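PDB 1S4D: uroporphyrinogen-III C-methyltransferase from Pseudomonas denitrificans, which catalyses two successive S-adenosyl-L-methionine-dependent methylations, at C-2 and C-7, that convert uroporphyrinogen III into precorrin-2 on the way to cobalamin and siroheme. Local coordinates for residues 150-155 / 177-182; 204-209 / 248-253. One frame throughout, in Å; residues are numbered along the deposited sequence.

Contact 1: 150-155 / 177-182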
loop_
_atom_site.group_PDB
_atom_site.type_symbol
_atom_site.label_atom_id
_atom_site.label_comp_id
_atom_site.label_asym_id
_atom_site.label_seq_id
_atom_site.Cartn_x
_atom_site.Cartn_y
_atom_site.Cartn_z
ATOM N N HIS B 150 -15.094 6.811 -3.752
ATOM C CA HIS B 150 -14.205 7.164 -4.837
ATOM C C HIS B 150 -12.924 7.736 -4.226
ATOM O O HIS B 150 -11.986 8.114 -4.934
ATOM C CB HIS B 150 -14.907 8.142 -5.779
ATOM C CG HIS B 150 -15.782 7.467 -6.796
ATOM N ND1 HIS B 150 -16.966 6.843 -6.465
ATOM C CD2 HIS B 150 -15.634 7.308 -8.135
ATOM C CE1 HIS B 150 -17.509 6.324 -7.553
ATOM N NE2 HIS B 150 -16.721 6.593 -8.579
ATOM N N ALA B 151 -12.902 7.765 -2.893
ATOM C CA ALA B 151 -11.785 8.270 -2.114
ATOM C C ALA B 151 -11.594 7.443 -0.823
ATOM O O ALA B 151 -12.573 6.949 -0.256
ATOM C CB ALA B 151 -12.014 9.727 -1.800
ATOM N N VAL B 152 -10.340 7.248 -0.400
ATOM C CA VAL B 152 -10.016 6.670 0.905
ATOM C C VAL B 152 -9.010 7.571 1.606
ATOM O O VAL B 152 -8.033 8.012 0.982
ATOM C CB VAL B 152 -9.257 5.339 0.829
ATOM C CG1 VAL B 152 -9.661 4.412 1.936
ATOM C CG2 VAL B 152 -9.361 4.698 -0.503
ATOM N N THR B 153 -9.222 7.778 2.914
ATOM C CA THR B 153 -8.273 8.475 3.781
ATOM C C THR B 153 -7.562 7.552 4.763
ATOM O O THR B 153 -8.215 6.831 5.517
ATOM C CB THR B 153 -9.009 9.541 4.560
ATOM O OG1 THR B 153 -9.449 10.553 3.660
ATOM C CG2 THR B 153 -8.070 10.291 5.456
ATOM N N PHE B 154 -6.225 7.602 4.787
ATOM C CA PHE B 154 -5.456 6.852 5.779
ATOM C C PHE B 154 -5.025 7.842 6.853
ATOM O O PHE B 154 -4.715 8.980 6.516
ATOM C CB PHE B 154 -4.226 6.237 5.130
ATOM C CG PHE B 154 -4.504 5.030 4.282
ATOM C CD1 PHE B 154 -3.539 4.071 4.106
ATOM C CD2 PHE B 154 -5.714 4.858 3.632
ATOM C CE1 PHE B 154 -3.800 2.955 3.295
ATOM C CE2 PHE B 154 -5.977 3.748 2.827
ATOM C CZ PHE B 154 -5.054 2.810 2.662
ATOM N N LEU B 155 -5.031 7.452 8.132
ATOM C CA LEU B 155 -4.512 8.362 9.178
ATOM C C LEU B 155 -3.760 7.699 10.351
ATOM O O LEU B 155 -3.834 6.481 10.504
ATOM C CB LEU B 155 -5.551 9.415 9.617
ATOM C CG LEU B 155 -6.631 9.392 10.726
ATOM C CD1 LEU B 155 -7.992 9.455 10.067
ATOM C CD2 LEU B 155 -6.586 8.285 11.804
ATOM N N SER B 177 -13.803 11.431 2.779
ATOM C CA SER B 177 -14.013 10.112 2.167
ATOM C C SER B 177 -15.051 9.306 2.941
ATOM O O SER B 177 -15.136 9.416 4.159
ATOM C CB SER B 177 -12.751 9.278 2.162
ATOM O OG SER B 177 -11.604 10.061 2.012
ATOM N N PRO B 178 -15.837 8.510 2.206
ATOM C CA PRO B 178 -16.773 7.615 2.864
ATOM C C PRO B 178 -15.953 6.622 3.679
ATOM O O PRO B 178 -16.239 6.589 4.894
ATOM C CB PRO B 178 -17.572 6.999 1.725
ATOM C CG PRO B 178 -16.979 7.407 0.530
ATOM C CD PRO B 178 -15.901 8.424 0.745
ATOM N N VAL B 179 -14.844 6.060 3.184
ATOM C CA VAL B 179 -14.010 5.161 4.007
ATOM C C VAL B 179 -12.806 5.821 4.691
ATOM O O VAL B 179 -12.110 6.622 4.071
ATOM C CB VAL B 179 -13.549 3.936 3.186
ATOM C CG1 VAL B 179 -12.609 3.032 4.006
ATOM C CG2 VAL B 179 -14.790 3.165 2.702
ATOM N N ILE B 180 -12.602 5.541 5.993
ATOM C CA ILE B 180 -11.416 6.024 6.716
ATOM C C ILE B 180 -10.672 4.814 7.223
ATOM O O ILE B 180 -11.290 3.885 7.762
ATOM C CB ILE B 180 -11.780 6.893 7.962
ATOM C CG1 ILE B 180 -12.934 7.882 7.696
ATOM C CG2 ILE B 180 -10.548 7.585 8.511
ATOM C CD1 ILE B 180 -12.588 8.986 6.854
ATOM N N VAL B 181 -9.351 4.832 7.072
ATOM C CA VAL B 181 -8.522 3.722 7.506
ATOM C C VAL B 181 -7.495 4.252 8.497
ATOM O O VAL B 181 -6.696 5.143 8.175
ATOM C CB VAL B 181 -7.811 3.039 6.310
ATOM C CG1 VAL B 181 -6.731 2.024 6.810
ATOM C CG2 VAL B 181 -8.840 2.424 5.313
ATOM N N MET B 182 -7.507 3.711 9.703
ATOM C CA MET B 182 -6.766 4.341 10.771
ATOM C C MET B 182 -5.703 3.421 11.343
ATOM O O MET B 182 -6.001 2.277 11.703
ATOM C CB MET B 182 -7.728 4.819 11.858
ATOM C CG MET B 182 -8.971 5.470 11.301
ATOM S SD MET B 182 -9.742 6.500 12.525
ATOM C CE MET B 182 -10.651 5.277 13.513
#

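Contact 2: 204-209 / 248-253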
loop_
_atom_site.group_PDB
_atom_site.type_symbol
_atom_site.label_atom_id
_atom_site.label_comp_id
_atom_site.label_asym_id
_atom_site.label_seq_id
_atom_site.Cartn_x
_atom_site.Cartn_y
_atom_site.Cartn_z
ATOM N N ASP B 204 -24.034 5.019 14.188
ATOM C CA ASP B 204 -24.179 3.637 13.759
ATOM C C ASP B 204 -23.345 3.232 12.564
ATOM O O ASP B 204 -23.451 2.107 12.122
ATOM C CB ASP B 204 -25.635 3.366 13.403
ATOM C CG ASP B 204 -26.554 3.594 14.566
ATOM O OD1 ASP B 204 -27.788 3.674 14.368
ATOM O OD2 ASP B 204 -26.107 3.709 15.726
ATOM N N GLU B 205 -22.543 4.115 11.995
ATOM C CA GLU B 205 -21.797 3.690 10.820
ATOM C C GLU B 205 -20.885 2.506 11.176
ATOM O O GLU B 205 -20.230 2.542 12.228
ATOM C CB GLU B 205 -21.001 4.839 10.249
ATOM C CG GLU B 205 -19.994 4.448 9.199
ATOM C CD GLU B 205 -19.470 5.648 8.459
ATOM O OE1 GLU B 205 -19.268 5.538 7.231
ATOM O OE2 GLU B 205 -19.269 6.710 9.099
ATOM N N PRO B 206 -20.866 1.468 10.320
ATOM C CA PRO B 206 -20.071 0.261 10.578
ATOM C C PRO B 206 -18.585 0.560 10.645
ATOM O O PRO B 206 -18.074 1.427 9.943
ATOM C CB PRO B 206 -20.361 -0.633 9.361
ATOM C CG PRO B 206 -21.589 -0.068 8.717
ATOM C CD PRO B 206 -21.603 1.375 9.041
ATOM N N VAL B 207 -17.916 -0.197 11.504
ATOM C CA VAL B 207 -16.503 -0.057 11.830
ATOM C C VAL B 207 -15.973 -1.497 12.009
ATOM O O VAL B 207 -16.677 -2.366 12.530
ATOM C CB VAL B 207 -16.362 0.756 13.156
ATOM C CG1 VAL B 207 -15.015 0.577 13.815
ATOM C CG2 VAL B 207 -16.656 2.219 12.928
ATOM N N ALA B 208 -14.753 -1.760 11.556
ATOM C CA ALA B 208 -14.104 -3.041 11.855
ATOM C C ALA B 208 -12.723 -2.775 12.423
ATOM O O ALA B 208 -12.077 -1.795 12.053
ATOM C CB ALA B 208 -14.012 -3.922 10.622
ATOM N N PHE B 209 -12.296 -3.636 13.346
ATOM C CA PHE B 209 -10.948 -3.621 13.893
ATOM C C PHE B 209 -10.333 -4.881 13.353
ATOM O O PHE B 209 -10.951 -5.958 13.430
ATOM C CB PHE B 209 -10.975 -3.708 15.432
ATOM C CG PHE B 209 -11.367 -2.429 16.115
ATOM C CD1 PHE B 209 -10.406 -1.637 16.724
ATOM C CD2 PHE B 209 -12.708 -2.021 16.149
ATOM C CE1 PHE B 209 -10.757 -0.441 17.340
ATOM C CE2 PHE B 209 -13.082 -0.826 16.765
ATOM C CZ PHE B 209 -12.106 -0.029 17.365
ATOM N N VAL B 248 -17.680 -0.344 3.262
ATOM C CA VAL B 248 -16.847 -1.481 2.872
ATOM C C VAL B 248 -16.753 -2.554 3.959
ATOM O O VAL B 248 -16.531 -3.726 3.646
ATOM C CB VAL B 248 -15.403 -1.094 2.460
ATOM C CG1 VAL B 248 -15.378 -0.419 1.079
ATOM C CG2 VAL B 248 -14.706 -0.246 3.538
ATOM N N VAL B 249 -16.916 -2.162 5.226
ATOM C CA VAL B 249 -16.917 -3.129 6.323
ATOM C C VAL B 249 -18.019 -4.178 6.134
ATOM O O VAL B 249 -17.878 -5.318 6.563
ATOM C CB VAL B 249 -17.070 -2.433 7.702
ATOM C CG1 VAL B 249 -17.350 -3.436 8.833
ATOM C CG2 VAL B 249 -15.848 -1.597 8.017
ATOM N N ARG B 250 -19.100 -3.802 5.470
ATOM C CA ARG B 250 -20.212 -4.723 5.248
ATOM C C ARG B 250 -19.861 -5.841 4.290
ATOM O O ARG B 250 -20.498 -6.877 4.313
ATOM C CB ARG B 250 -21.432 -3.987 4.704
ATOM C CG ARG B 250 -22.105 -3.077 5.701
ATOM C CD ARG B 250 -23.538 -2.750 5.336
ATOM N NE ARG B 250 -23.990 -1.577 6.065
ATOM C CZ ARG B 250 -24.544 -1.608 7.268
ATOM N NH1 ARG B 250 -24.909 -0.476 7.854
ATOM N NH2 ARG B 250 -24.735 -2.759 7.884
ATOM N N LEU B 251 -18.848 -5.634 3.451
ATOM C CA LEU B 251 -18.450 -6.645 2.484
ATOM C C LEU B 251 -17.654 -7.801 3.089
ATOM O O LEU B 251 -17.430 -8.809 2.410
ATOM C CB LEU B 251 -17.637 -6.029 1.355
ATOM C CG LEU B 251 -18.329 -5.167 0.303
ATOM C CD1 LEU B 251 -17.239 -4.394 -0.426
ATOM C CD2 LEU B 251 -19.186 -5.982 -0.666
ATOM N N ARG B 252 -17.217 -7.687 4.337
ATOM C CA ARG B 252 -16.453 -8.784 4.914
ATOM C C ARG B 252 -17.302 -10.078 5.007
ATOM O O ARG B 252 -16.787 -11.179 4.844
ATOM C CB ARG B 252 -15.783 -8.370 6.244
ATOM C CG ARG B 252 -16.048 -9.273 7.411
ATOM C CD ARG B 252 -15.168 -9.046 8.597
ATOM N NE ARG B 252 -13.967 -9.824 8.386
ATOM C CZ ARG B 252 -13.580 -10.866 9.101
ATOM N NH1 ARG B 252 -14.278 -11.275 10.158
ATOM N NH2 ARG B 252 -12.462 -11.487 8.741
ATOM N N ALA B 253 -18.606 -9.938 5.234
ATOM C CA ALA B 253 -19.494 -11.103 5.310
ATOM C C ALA B 253 -19.507 -11.895 4.001
ATOM O O ALA B 253 -19.640 -13.113 4.023
ATOM C CB ALA B 253 -20.910 -10.691 5.705
#

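Contact 1: 150-155 / 177-182
The hydroxyl T153 OG1 is gripped by two hydroxyls, one from each subunit: S177 OG of its own chain at 2.8 Å, and T153 OG1 of the second subunit. With chi1 at -68°, OG1 stands beside the backbone N and anti to the carbonyl carbon, turned to S177, whose side chain sets out toward strand 151-156. Small hydroxyl residues suit this buried spot, because each can give and accept a bond. The backbones run parallel: V181 N donates to T153 O at 2.8 Å and 166°, and L155 N to V181 O at 2.8 Å, whereas T153 N to V179 O is weak at 3.3 Å. Side chains alternate between the faces. On one, V181 lies alongside F154, its CB 4.3 Å from the ring centroid in a CH-pi contact over the face, and V152 CG1 sits at the ring edge. V152 CG1 also meets V179 CG1. On the other face L155 divides its branches, CD1 touching I180 CG2 at 3.5 Å and CD2 lying along M182, CB to SD; branched and flexible apolar chains fill this layer, with I173 of helix 170-176 against T153 and L155. Strand 151-156, helix 170-176 and strand 179-183 thus form a beta-alpha-beta crossover, whose outer strand pairs antiparallel with strand 151-156 of the second subunit to carry the mixed sheet through the homodimer interface.

Contact 2: 204-209 / 248-253
A 3-10 turn following strand 241-245 folds V249 and R250 over the start of strand 206-211, against P206 and A208. L251 N to V248 O, at 3.0 Å, helps to close the turn, and V249 aims its side chain at the strand. V249 CG1 lies anti to the backbone N (chi1 169°) with CG2 beside that N, an arrangement that sets both methyls on A208: V249 CG1 is 3.8 Å from A208 CB, and V249 CG2 is 3.7 Å from A208 N. The V249 CB stands 4.1 Å from P206 CB. A small alanine lets the branched valine come in close over the strand, while the proline ring offers a rigid apolar surface, CB to V249 and CG to R250. Cutting V249 back to an alanine removes both methyls, which would probably open a gap over A208 and leave only CB against P206. R250, at the exposed end of the contact and extended from CG to NE, crosses P206 at a slant, so that P206 CG lies 3.4 Å above the guanidinium plane, offset toward its rim, with R250 NH1 3.5 Å from P206 CG. The charge itself is paired elsewhere, R250 NE with E247 OE2 in a salt bridge. No hydrogen bond joins the two segments; the turn holds to the strand by apolar packing and the arginine's flat face, by shape rather than directed bonds.

Both contacts belong to the same mixed sheet, on either side of strand 241-245: contact 1 joins the two parallel strands at the dimer interface, whereas contact 2 lays a turn over strand 206-211. They meet directly, V179 CG2 lying 3.5 Å from V248 CG2, and R201 ties them further, bonding the carbonyl of P178 and the carboxylate of E205. Contact 1 is buried and combines backbone hydrogen bonds, hydroxyls and apolar side chains, as befits neighbouring strands beside a subunit interface. Contact 2 is mostly buried too, but reaches the surface at R250, and has packing where contact 1 has directed bonds.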